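PDB 1ODJ: purine nucleoside phosphorylase from Thermus thermophilus, which probably catalyses the phosphate-dependent cleavage of purine nucleosides such as guanosine to the free base and ribose 1-phosphate. Local coordinates for residues 4-9 with 39-44; 18-23 with 86-91; 110-115 with 152-157. All blocks are in the same frame, centred on the assembly; numbering follows the deposited sequence.

Contact 1 (4-9 with 39-44); sequences IHVRAH and RYNDHR. With GMP (guanosine), chain J; SO4 (sulfate ion), chain I.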
loop_
_atom_site.group_PDB
_atom_site.type_symbol
_atom_site.label_atom_id
_atom_site.label_comp_id
_atom_site.label_asym_id
_atom_site.label_seq_id
_atom_site.Cartn_x
_atom_site.Cartn_y
_atom_site.Cartn_z
ATOM N N ILE A 4 4.186 -21.907 25.159
ATOM C CA ILE A 4 2.924 -22.478 24.734
ATOM C C ILE A 4 3.057 -23.565 23.673
ATOM O O ILE A 4 2.382 -24.589 23.751
ATOM C CB ILE A 4 2.020 -21.371 24.183
ATOM C CG1 ILE A 4 1.671 -20.392 25.303
ATOM C CG2 ILE A 4 0.782 -21.966 23.547
ATOM C CD1 ILE A 4 1.104 -19.078 24.811
ATOM N N HIS A 5 3.931 -23.359 22.690
ATOM C CA HIS A 5 4.054 -24.323 21.599
ATOM C C HIS A 5 5.214 -25.309 21.675
ATOM O O HIS A 5 5.099 -26.447 21.208
ATOM C CB HIS A 5 4.076 -23.572 20.267
ATOM C CG HIS A 5 2.932 -22.617 20.097
ATOM N ND1 HIS A 5 2.850 -21.423 20.783
ATOM C CD2 HIS A 5 1.823 -22.681 19.323
ATOM C CE1 HIS A 5 1.740 -20.793 20.438
ATOM N NE2 HIS A 5 1.101 -21.536 19.553
ATOM N N VAL A 6 6.333 -24.867 22.238
ATOM C CA VAL A 6 7.489 -25.735 22.417
ATOM C C VAL A 6 7.522 -26.005 23.915
ATOM O O VAL A 6 8.340 -25.446 24.648
ATOM C CB VAL A 6 8.798 -25.055 21.991
ATOM C CG1 VAL A 6 9.972 -25.891 22.414
ATOM C CG2 VAL A 6 8.822 -24.873 20.497
ATOM N N ARG A 7 6.586 -26.838 24.359
ATOM C CA ARG A 7 6.454 -27.208 25.763
ATOM C C ARG A 7 7.774 -27.777 26.287
ATOM O O ARG A 7 7.921 -28.998 26.413
ATOM C CB ARG A 7 5.350 -28.270 25.929
ATOM C CG ARG A 7 4.054 -28.039 25.136
ATOM C CD ARG A 7 3.180 -26.913 25.686
ATOM N NE ARG A 7 1.768 -27.307 25.734
ATOM C CZ ARG A 7 0.754 -26.486 26.018
ATOM N NH1 ARG A 7 0.974 -25.205 26.275
ATOM N NH2 ARG A 7 -0.484 -26.952 26.075
ATOM N N ALA A 8 8.726 -26.901 26.594
ATOM C CA ALA A 8 10.022 -27.350 27.096
ATOM C C ALA A 8 10.561 -26.433 28.169
ATOM O O ALA A 8 10.120 -25.287 28.321
ATOM C CB ALA A 8 11.017 -27.443 25.967
ATOM N N HIS A 9 11.524 -26.941 28.923
ATOM C CA HIS A 9 12.115 -26.149 29.985
ATOM C C HIS A 9 13.445 -25.581 29.534
ATOM O O HIS A 9 14.068 -26.107 28.619
ATOM C CB HIS A 9 12.283 -26.989 31.252
ATOM C CG HIS A 9 11.160 -26.826 32.230
ATOM N ND1 HIS A 9 9.842 -27.039 31.887
ATOM C CD2 HIS A 9 11.156 -26.454 33.533
ATOM C CE1 HIS A 9 9.074 -26.805 32.937
ATOM N NE2 HIS A 9 9.846 -26.448 33.949
ATOM N N ARG A 39 14.453 -36.248 22.707
ATOM C CA ARG A 39 13.328 -35.434 22.236
ATOM C C ARG A 39 12.713 -34.706 23.410
ATOM O O ARG A 39 12.162 -35.332 24.310
ATOM C CB ARG A 39 12.258 -36.289 21.552
ATOM C CG ARG A 39 11.167 -35.444 20.907
ATOM C CD ARG A 39 10.388 -36.193 19.842
ATOM N NE ARG A 39 9.411 -37.131 20.389
ATOM C CZ ARG A 39 8.607 -37.892 19.647
ATOM N NH1 ARG A 39 8.661 -37.829 18.321
ATOM N NH2 ARG A 39 7.740 -38.715 20.231
ATOM N N TYR A 40 12.802 -33.378 23.401
ATOM C CA TYR A 40 12.273 -32.598 24.508
ATOM C C TYR A 40 10.875 -32.046 24.278
ATOM O O TYR A 40 10.290 -31.408 25.156
ATOM C CB TYR A 40 13.242 -31.463 24.843
ATOM C CG TYR A 40 13.443 -30.454 23.739
ATOM C CD1 TYR A 40 12.448 -29.522 23.421
ATOM C CD2 TYR A 40 14.627 -30.425 23.011
ATOM C CE1 TYR A 40 12.632 -28.590 22.411
ATOM C CE2 TYR A 40 14.818 -29.499 21.991
ATOM C CZ TYR A 40 13.819 -28.588 21.701
ATOM O OH TYR A 40 14.015 -27.683 20.698
ATOM N N ASN A 41 10.320 -32.315 23.107
ATOM C CA ASN A 41 9.000 -31.791 22.806
ATOM C C ASN A 41 8.477 -32.394 21.534
ATOM O O ASN A 41 9.242 -32.668 20.616
ATOM C CB ASN A 41 9.071 -30.262 22.656
ATOM C CG ASN A 41 7.807 -29.667 22.047
ATOM O OD1 ASN A 41 6.754 -29.617 22.683
ATOM N ND2 ASN A 41 7.911 -29.213 20.804
ATOM N N ASP A 42 7.169 -32.605 21.485
ATOM C CA ASP A 42 6.530 -33.157 20.304
ATOM C C ASP A 42 5.119 -32.613 20.242
ATOM O O ASP A 42 4.247 -33.166 19.573
ATOM C CB ASP A 42 6.529 -34.691 20.354
ATOM C CG ASP A 42 5.733 -35.245 21.520
ATOM O OD1 ASP A 42 5.830 -36.466 21.776
ATOM O OD2 ASP A 42 5.008 -34.470 22.172
ATOM N N HIS A 43 4.903 -31.514 20.958
ATOM C CA HIS A 43 3.601 -30.873 20.985
ATOM C C HIS A 43 3.341 -30.231 19.628
ATOM O O HIS A 43 4.234 -29.618 19.038
ATOM C CB HIS A 43 3.551 -29.812 22.081
ATOM C CG HIS A 43 2.176 -29.290 22.338
ATOM N ND1 HIS A 43 1.870 -27.946 22.300
ATOM C CD2 HIS A 43 1.023 -29.931 22.644
ATOM C CE1 HIS A 43 0.587 -27.783 22.573
ATOM N NE2 HIS A 43 0.050 -28.972 22.785
ATOM N N ARG A 44 2.109 -30.368 19.146
ATOM C CA ARG A 44 1.702 -29.839 17.850
ATOM C C ARG A 44 2.602 -30.376 16.752
ATOM O O ARG A 44 2.682 -29.802 15.668
ATOM C CB ARG A 44 1.721 -28.311 17.852
ATOM C CG ARG A 44 0.500 -27.703 18.526
ATOM C CD ARG A 44 0.640 -26.213 18.707
ATOM N NE ARG A 44 -0.592 -25.637 19.233
ATOM C CZ ARG A 44 -1.674 -25.420 18.499
ATOM N NH1 ARG A 44 -1.670 -25.718 17.205
ATOM N NH2 ARG A 44 -2.768 -24.924 19.063
HETATM O "O5'" GMP J . -1.505 -21.649 19.370
HETATM C "C5'" GMP J . -1.682 -20.833 18.219
HETATM C "C4'" GMP J . -2.684 -21.627 17.364
HETATM O "O4'" GMP J . -3.992 -21.860 18.026
HETATM C "C3'" GMP J . -3.045 -20.911 16.067
HETATM O "O3'" GMP J . -3.068 -21.921 15.034
HETATM C "C2'" GMP J . -4.440 -20.269 16.286
HETATM O "O2'" GMP J . -5.409 -20.561 15.267
HETATM C "C1'" GMP J . -4.811 -20.703 17.748
HETATM N N9 GMP J . -4.699 -19.627 18.800
HETATM C C8 GMP J . -5.025 -19.783 20.129
HETATM N N7 GMP J . -4.841 -18.702 20.838
HETATM C C5 GMP J . -4.363 -17.763 19.928
HETATM C C6 GMP J . -3.985 -16.404 20.119
HETATM O O6 GMP J . -3.996 -15.732 21.172
HETATM N N1 GMP J . -3.556 -15.823 18.934
HETATM C C2 GMP J . -3.500 -16.454 17.721
HETATM N N2 GMP J . -3.044 -15.718 16.699
HETATM N N3 GMP J . -3.847 -17.711 17.522
HETATM C C4 GMP J . -4.269 -18.307 18.661
HETATM S S SO4 I . -5.797 -24.438 16.427
HETATM O O1 SO4 I . -4.549 -24.587 15.670
HETATM O O2 SO4 I . -5.497 -24.584 17.861
HETATM O O3 SO4 I . -6.736 -25.475 15.983
HETATM O O4 SO4 I . -6.397 -23.113 16.181
#

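Contact 2 (18-23 with 86-91); sequences LLPGDP and VRVGTA. With GMP (guanosine), chain H; SO4 (sulfate ion), chain G.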
loop_
_atom_site.group_PDB
_atom_site.type_symbol
_atom_site.label_atom_id
_atom_site.label_comp_id
_atom_site.label_asym_id
_atom_site.label_seq_id
_atom_site.Cartn_x
_atom_site.Cartn_y
_atom_site.Cartn_z
ATOM N N LEU A 18 19.475 -26.240 14.988
ATOM C CA LEU A 18 19.209 -26.431 13.566
ATOM C C LEU A 18 17.683 -26.407 13.476
ATOM O O LEU A 18 16.997 -26.992 14.318
ATOM C CB LEU A 18 19.727 -27.783 13.047
ATOM C CG LEU A 18 21.238 -27.992 12.938
ATOM C CD1 LEU A 18 21.510 -29.234 12.096
ATOM C CD2 LEU A 18 21.893 -26.785 12.310
ATOM N N LEU A 19 17.155 -25.718 12.470
ATOM C CA LEU A 19 15.712 -25.613 12.302
ATOM C C LEU A 19 15.234 -26.220 11.003
ATOM O O LEU A 19 15.245 -25.564 9.968
ATOM C CB LEU A 19 15.257 -24.149 12.343
ATOM C CG LEU A 19 15.641 -23.260 13.529
ATOM C CD1 LEU A 19 15.190 -21.828 13.231
ATOM C CD2 LEU A 19 14.999 -23.774 14.811
ATOM N N PRO A 20 14.864 -27.506 11.028
ATOM C CA PRO A 20 14.370 -28.139 9.804
ATOM C C PRO A 20 12.855 -27.898 9.792
ATOM O O PRO A 20 12.229 -27.827 10.862
ATOM C CB PRO A 20 14.725 -29.608 10.015
ATOM C CG PRO A 20 14.593 -29.767 11.491
ATOM C CD PRO A 20 15.258 -28.522 12.021
ATOM N N GLY A 21 12.262 -27.751 8.610
ATOM C CA GLY A 21 10.822 -27.526 8.549
ATOM C C GLY A 21 9.961 -28.765 8.810
ATOM O O GLY A 21 8.910 -28.676 9.450
ATOM N N ASP A 22 10.409 -29.915 8.311
ATOM C CA ASP A 22 9.714 -31.192 8.459
ATOM C C ASP A 22 10.246 -32.001 9.655
ATOM O O ASP A 22 11.428 -32.335 9.719
ATOM C CB ASP A 22 9.855 -31.982 7.142
ATOM C CG ASP A 22 9.524 -33.462 7.283
ATOM O OD1 ASP A 22 8.566 -33.815 8.000
ATOM O OD2 ASP A 22 10.219 -34.280 6.646
ATOM N N PRO A 23 9.367 -32.343 10.606
ATOM C CA PRO A 23 9.750 -33.109 11.796
ATOM C C PRO A 23 10.450 -34.433 11.509
ATOM O O PRO A 23 11.244 -34.906 12.319
ATOM C CB PRO A 23 8.423 -33.290 12.534
ATOM C CG PRO A 23 7.413 -33.290 11.421
ATOM C CD PRO A 23 7.906 -32.154 10.558
ATOM N N VAL A 86 20.199 -22.008 12.877
ATOM C CA VAL A 86 20.439 -22.210 11.446
ATOM C C VAL A 86 19.312 -23.038 10.830
ATOM O O VAL A 86 19.113 -24.200 11.195
ATOM C CB VAL A 86 21.777 -22.951 11.179
ATOM C CG1 VAL A 86 21.934 -23.209 9.702
ATOM C CG2 VAL A 86 22.954 -22.126 11.704
ATOM N N ARG A 87 18.571 -22.433 9.908
ATOM C CA ARG A 87 17.488 -23.126 9.235
ATOM C C ARG A 87 18.110 -24.083 8.233
ATOM O O ARG A 87 18.973 -23.688 7.457
ATOM C CB ARG A 87 16.587 -22.132 8.496
ATOM C CG ARG A 87 15.494 -22.800 7.657
ATOM C CD ARG A 87 14.518 -21.802 7.042
ATOM N NE ARG A 87 14.179 -22.188 5.680
ATOM C CZ ARG A 87 13.502 -23.286 5.362
ATOM N NH1 ARG A 87 13.073 -24.099 6.314
ATOM N NH2 ARG A 87 13.299 -23.600 4.089
ATOM N N VAL A 88 17.705 -25.347 8.285
ATOM C CA VAL A 88 18.197 -26.349 7.341
ATOM C C VAL A 88 16.953 -26.886 6.615
ATOM O O VAL A 88 16.237 -27.754 7.118
ATOM C CB VAL A 88 18.973 -27.513 8.051
ATOM C CG1 VAL A 88 20.469 -27.177 8.140
ATOM C CG2 VAL A 88 18.424 -27.746 9.440
ATOM N N GLY A 89 16.681 -26.345 5.434
ATOM C CA GLY A 89 15.494 -26.780 4.710
ATOM C C GLY A 89 15.647 -26.969 3.215
ATOM O O GLY A 89 16.765 -26.972 2.697
ATOM N N THR A 90 14.512 -27.118 2.530
ATOM C CA THR A 90 14.481 -27.317 1.079
ATOM C C THR A 90 13.878 -26.113 0.388
ATOM O O THR A 90 13.317 -25.240 1.045
ATOM C CB THR A 90 13.640 -28.521 0.715
ATOM O OG1 THR A 90 12.316 -28.337 1.235
ATOM C CG2 THR A 90 14.243 -29.778 1.297
ATOM N N ALA A 91 13.980 -26.066 -0.938
ATOM C CA ALA A 91 13.441 -24.938 -1.682
ATOM C C ALA A 91 13.226 -25.217 -3.164
ATOM O O ALA A 91 13.900 -26.052 -3.750
ATOM C CB ALA A 91 14.356 -23.712 -1.504
HETATM O "O5'" GMP H . 7.015 -28.023 0.825
HETATM C "C5'" GMP H . 6.950 -26.641 1.120
HETATM C "C4'" GMP H . 7.981 -26.460 2.234
HETATM O "O4'" GMP H . 9.366 -26.801 1.859
HETATM C "C3'" GMP H . 8.084 -25.019 2.717
HETATM O "O3'" GMP H . 8.178 -25.106 4.168
HETATM C "C2'" GMP H . 9.372 -24.427 2.095
HETATM O "O2'" GMP H . 10.252 -23.781 3.022
HETATM C "C1'" GMP H . 9.974 -25.624 1.293
HETATM N N9 GMP H . 9.837 -25.553 -0.201
HETATM C C8 GMP H . 10.388 -26.472 -1.066
HETATM N N7 GMP H . 10.144 -26.217 -2.318
HETATM C C5 GMP H . 9.382 -25.055 -2.301
HETATM C C6 GMP H . 8.822 -24.305 -3.382
HETATM O O6 GMP H . 8.891 -24.532 -4.601
HETATM N N1 GMP H . 8.119 -23.197 -2.929
HETATM C C2 GMP H . 7.973 -22.843 -1.615
HETATM N N2 GMP H . 7.250 -21.732 -1.395
HETATM N N3 GMP H . 8.489 -23.528 -0.590
HETATM C C4 GMP H . 9.179 -24.619 -1.005
HETATM S S SO4 G . 11.588 -27.399 4.562
HETATM O O1 SO4 G . 12.198 -26.260 3.825
HETATM O O2 SO4 G . 12.173 -27.467 5.911
HETATM O O3 SO4 G . 11.859 -28.652 3.834
HETATM O O4 SO4 G . 10.130 -27.202 4.701
HETATM O O HOH W 1 12.826 -23.726 9.483
#

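Contact 3 (110-115 with 152-157); sequences VPLDGT and LVASED. With GMP (guanosine), chain H.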
loop_
_atom_site.group_PDB
_atom_site.type_symbol
_atom_site.label_atom_id
_atom_site.label_comp_id
_atom_site.label_asym_id
_atom_site.label_seq_id
_atom_site.Cartn_x
_atom_site.Cartn_y
_atom_site.Cartn_z
ATOM N N VAL A 110 13.998 -12.143 0.271
ATOM C CA VAL A 110 12.951 -11.207 -0.130
ATOM C C VAL A 110 11.736 -11.570 0.732
ATOM O O VAL A 110 11.250 -12.714 0.698
ATOM C CB VAL A 110 12.537 -11.389 -1.591
ATOM C CG1 VAL A 110 11.430 -10.392 -1.921
ATOM C CG2 VAL A 110 13.736 -11.202 -2.516
ATOM N N PRO A 111 11.223 -10.601 1.506
ATOM C CA PRO A 111 10.071 -10.838 2.379
ATOM C C PRO A 111 8.717 -10.793 1.691
ATOM O O PRO A 111 8.063 -9.755 1.681
ATOM C CB PRO A 111 10.227 -9.748 3.438
ATOM C CG PRO A 111 10.723 -8.588 2.637
ATOM C CD PRO A 111 11.715 -9.215 1.644
ATOM N N LEU A 112 8.302 -11.923 1.122
ATOM C CA LEU A 112 7.014 -12.025 0.437
ATOM C C LEU A 112 5.966 -12.593 1.387
ATOM O O LEU A 112 4.836 -12.841 0.992
ATOM C CB LEU A 112 7.133 -12.939 -0.799
ATOM C CG LEU A 112 7.970 -12.443 -1.979
ATOM C CD1 LEU A 112 8.052 -13.492 -3.066
ATOM C CD2 LEU A 112 7.336 -11.188 -2.528
ATOM N N ASP A 113 6.351 -12.796 2.642
ATOM C CA ASP A 113 5.469 -13.359 3.667
ATOM C C ASP A 113 4.740 -12.251 4.422
ATOM O O ASP A 113 5.142 -11.099 4.364
ATOM C CB ASP A 113 6.299 -14.146 4.667
ATOM C CG ASP A 113 7.195 -13.243 5.502
ATOM O OD1 ASP A 113 7.029 -13.216 6.741
ATOM O OD2 ASP A 113 8.055 -12.545 4.912
ATOM N N GLY A 114 3.691 -12.606 5.155
ATOM C CA GLY A 114 2.942 -11.610 5.899
ATOM C C GLY A 114 3.334 -11.505 7.363
ATOM O O GLY A 114 2.959 -10.548 8.041
ATOM N N THR A 115 4.087 -12.487 7.857
ATOM C CA THR A 115 4.530 -12.473 9.245
ATOM C C THR A 115 5.501 -11.319 9.486
ATOM O O THR A 115 5.298 -10.512 10.396
ATOM C CB THR A 115 5.225 -13.802 9.638
ATOM O OG1 THR A 115 4.257 -14.859 9.662
ATOM C CG2 THR A 115 5.871 -13.683 11.019
ATOM N N LEU A 152 20.187 -14.770 -2.914
ATOM C CA LEU A 152 18.856 -14.537 -2.363
ATOM C C LEU A 152 17.866 -15.640 -2.633
ATOM O O LEU A 152 17.899 -16.283 -3.682
ATOM C CB LEU A 152 18.248 -13.261 -2.948
ATOM C CG LEU A 152 18.913 -11.921 -2.664
ATOM C CD1 LEU A 152 18.328 -10.867 -3.595
ATOM C CD2 LEU A 152 18.719 -11.553 -1.185
ATOM N N VAL A 153 16.982 -15.851 -1.667
ATOM C CA VAL A 153 15.893 -16.803 -1.816
ATOM C C VAL A 153 14.694 -15.908 -1.532
ATOM O O VAL A 153 14.859 -14.770 -1.091
ATOM C CB VAL A 153 15.929 -17.924 -0.766
ATOM C CG1 VAL A 153 17.245 -18.653 -0.846
ATOM C CG2 VAL A 153 15.691 -17.352 0.629
ATOM N N ALA A 154 13.493 -16.391 -1.792
ATOM C CA ALA A 154 12.326 -15.574 -1.516
ATOM C C ALA A 154 11.405 -16.345 -0.588
ATOM O O ALA A 154 11.164 -17.536 -0.779
ATOM C CB ALA A 154 11.616 -15.201 -2.811
ATOM N N SER A 155 10.913 -15.667 0.435
ATOM C CA SER A 155 10.025 -16.315 1.385
ATOM C C SER A 155 8.590 -15.918 1.098
ATOM O O SER A 155 8.223 -14.756 1.281
ATOM C CB SER A 155 10.390 -15.910 2.825
ATOM O OG SER A 155 11.697 -16.339 3.178
ATOM N N GLU A 156 7.782 -16.871 0.642
ATOM C CA GLU A 156 6.383 -16.574 0.377
ATOM C C GLU A 156 5.447 -17.263 1.373
ATOM O O GLU A 156 5.885 -18.052 2.211
ATOM C CB GLU A 156 6.005 -16.948 -1.065
ATOM C CG GLU A 156 6.250 -18.397 -1.452
ATOM C CD GLU A 156 5.826 -18.687 -2.891
ATOM O OE1 GLU A 156 6.003 -19.836 -3.342
ATOM O OE2 GLU A 156 5.313 -17.772 -3.574
ATOM N N ASP A 157 4.159 -16.943 1.272
ATOM C CA ASP A 157 3.124 -17.492 2.144
ATOM C C ASP A 157 2.272 -18.548 1.457
ATOM O O ASP A 157 1.957 -19.577 2.040
ATOM C CB ASP A 157 2.208 -16.367 2.627
ATOM C CG ASP A 157 2.780 -15.622 3.808
ATOM O OD1 ASP A 157 2.320 -14.490 4.078
ATOM O OD2 ASP A 157 3.679 -16.170 4.481
HETATM O "O5'" GMP H . 7.015 -28.023 0.825
HETATM C "C5'" GMP H . 6.950 -26.641 1.120
HETATM C "C4'" GMP H . 7.981 -26.460 2.234
HETATM O "O4'" GMP H . 9.366 -26.801 1.859
HETATM C "C3'" GMP H . 8.084 -25.019 2.717
HETATM O "O3'" GMP H . 8.178 -25.106 4.168
HETATM C "C2'" GMP H . 9.372 -24.427 2.095
HETATM O "O2'" GMP H . 10.252 -23.781 3.022
HETATM C "C1'" GMP H . 9.974 -25.624 1.293
HETATM N N9 GMP H . 9.837 -25.553 -0.201
HETATM C C8 GMP H . 10.388 -26.472 -1.066
HETATM N N7 GMP H . 10.144 -26.217 -2.318
HETATM C C5 GMP H . 9.382 -25.055 -2.301
HETATM C C6 GMP H . 8.822 -24.305 -3.382
HETATM O O6 GMP H . 8.891 -24.532 -4.601
HETATM N N1 GMP H . 8.119 -23.197 -2.929
HETATM C C2 GMP H . 7.973 -22.843 -1.615
HETATM N N2 GMP H . 7.250 -21.732 -1.395
HETATM N N3 GMP H . 8.489 -23.528 -0.590
HETATM C C4 GMP H . 9.179 -24.619 -1.005
HETATM O O HOH W 2 3.015 -14.779 7.012
#

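Contact 1 (4-9 with 39-44)
Arg7 lays its guanidinium flat on the ring of His43, with the planes 17° apart and the centres 4.2 Å from each other. Arg7 NE sits over the ring 3.4 Å from His43 CE1. The Arg7 chain reaches there by bending at chi2 and chi3, and its CD adds an off-centre CH-pi contact. The other face of the His43 ring is covered by Arg44 CG.

The apolar contacts gather at Tyr40. Val6 CG1 meets the edge of the tyrosine ring, 3.8 Å from Tyr40 CE1, and Ala8 CB packs against Tyr40 CD1.

The polar part centres on Asn41. Its OD1 accepts from His43 N at 3.2 Å, an Asx turn in which the donor stands above the carbonyl plane. Asn41 OD1 is also 3.2 Å from Arg7 N. A leucine in place of Asn41 would probably leave His43 N without its acceptor and free the turn that presents the His43 ring to Arg7.

Ligand contacts lie at one end. His5 NE2 shares a hydrogen bond of 2.6 Å with guanosine O5', and Arg44 NH2 donates to sulfate O2 at 3.0 Å. Most of this site belongs to a neighbouring subunit; His5 and Arg44 complete it from this chain.

Glu76 of helix 67-79 accepts from His5 ND1 and Val6 N. Tyr40 OH bonds to Gln61, and Tyr40 and Asn41 form a classic beta bulge opposite Gly48 of strand 48-53.

Contact 2 (18-23 with 86-91)
Leu19 and Arg87 pair across two parallel strands that lead to the bound sulfate. Leu19 N donates to Val86 O at 2.8 Å, and Val88 N donates to Leu19 O at 3.0 Å. Leu18 and Val86 lie side by side on the other face of the sheet, where Leu18 CB also meets Val88 CG2 at 3.8 Å.

Arg87 is the side chain that links this pairing to the ligands. Arg87 CB starts 4.0 Å from Leu19 O. CG is anti to the backbone N (chi1 175°), which carries Arg87 CG past Leu19 O at 3.6 Å. The chain stays extended to CD and then bends at chi3. NE turns to Glu179 in a salt bridge. CZ sets the guanidinium with its edge to the sulfate. Arg87 NH2 donates to sulfate O1 at 2.9 Å, while NH1 gives the same oxygen a weak bond. Arg87 NH2 also comes within 3.2 Å of guanosine O2'. NH1 donates to a water that in turn donates to Leu19 O. NH1 also forms a salt bridge with Glu181, the second acidic partner of Arg87. These anchors probably fix the rotation of the guanidinium.

Gly21 N adds a weak bond to sulfate O2. Thr90 grips the ion twice, from its N to O1 and from OG1 to O3 at 2.7 Å. The sulfate probably marks the place of the phosphate substrate.

Helix 214-232 covers the face with Leu18, Val86 and Val88. Strand 16-19 runs between strands 56-61 and 84-93, and strand 195-205 lies on the far side of 84-93.

Contact 3 (110-115 with 152-157)
Val110 and Ala154 are neighbours across two parallel strands, 108-112 and 152-156, which belong to the mixed central sheet of the nucleoside phosphorylase fold. The strand axes make an angle of 18°. Val110 N donates to Val153 O, and Ser155 N donates to Val110 O at 3.0 Å. Past this point the pairing becomes less regular. Pro111 is the centre of an inverse gamma turn, and Leu112 N gives Ser155 O only a weak bond.

Val110, Leu112, Ala154 and Glu156 point to one face of the sheet. Val110 CB stands 4.1 Å from Ala154 CB. Leu112, two residues on, reaches the same methyl, with CD1 4.0 Å from Ala154 CB. Trp170 of helix 164-171 packs on Val110 and Leu112, while Phe178 of strand 175-179 packs on Ala154. Ser155 points to the opposite face, where its OG is bonded to Glu179 and to Ser183 N.

Glu156 starts beside Leu112, CB to CB, and then leaves it. Its CG lies between the backbone N and the carbonyl carbon (chi1 57°), and the straight chain after it carries the carboxylate to the purine. Glu156 OE1 accepts from guanosine N2 at 3.0 Å with an angle of 165°. The other oxygen, OE2, is held by Thr162, a second-shell contact that probably steadies the acid against the base.

At the loop end, Asp157 turns its carboxylate to the start of helix 114-119. Asp113 is the N-cap there, and its OD2 is bonded to Thr116 and Ser183. Asp157 OD2 lies 3.3 Å from Asp113 CB, and Asp157 OD1 takes a weak bond from Gly114 N at 2.6 Å.

How the contacts relate
Contacts 2 and 3 meet different parts of one guanosine: contact 2 lies at the sulfate and ribose, and contact 3 brings Glu156 to N2 of the base. Their centres lie 15 Å apart and their nearest atoms about 6 Å. Contact 1 belongs to a different copy of the site. Its His5 and Arg44 reach the guanosine and sulfate held by a second subunit, and the same pair from that subunit completes the site of contacts 2 and 3. Each active site is therefore shared between two chains. Within one chain, contact 1 is centred 17 Å from contact 2 and 26 Å from contact 3. All three contacts reach the same sheet.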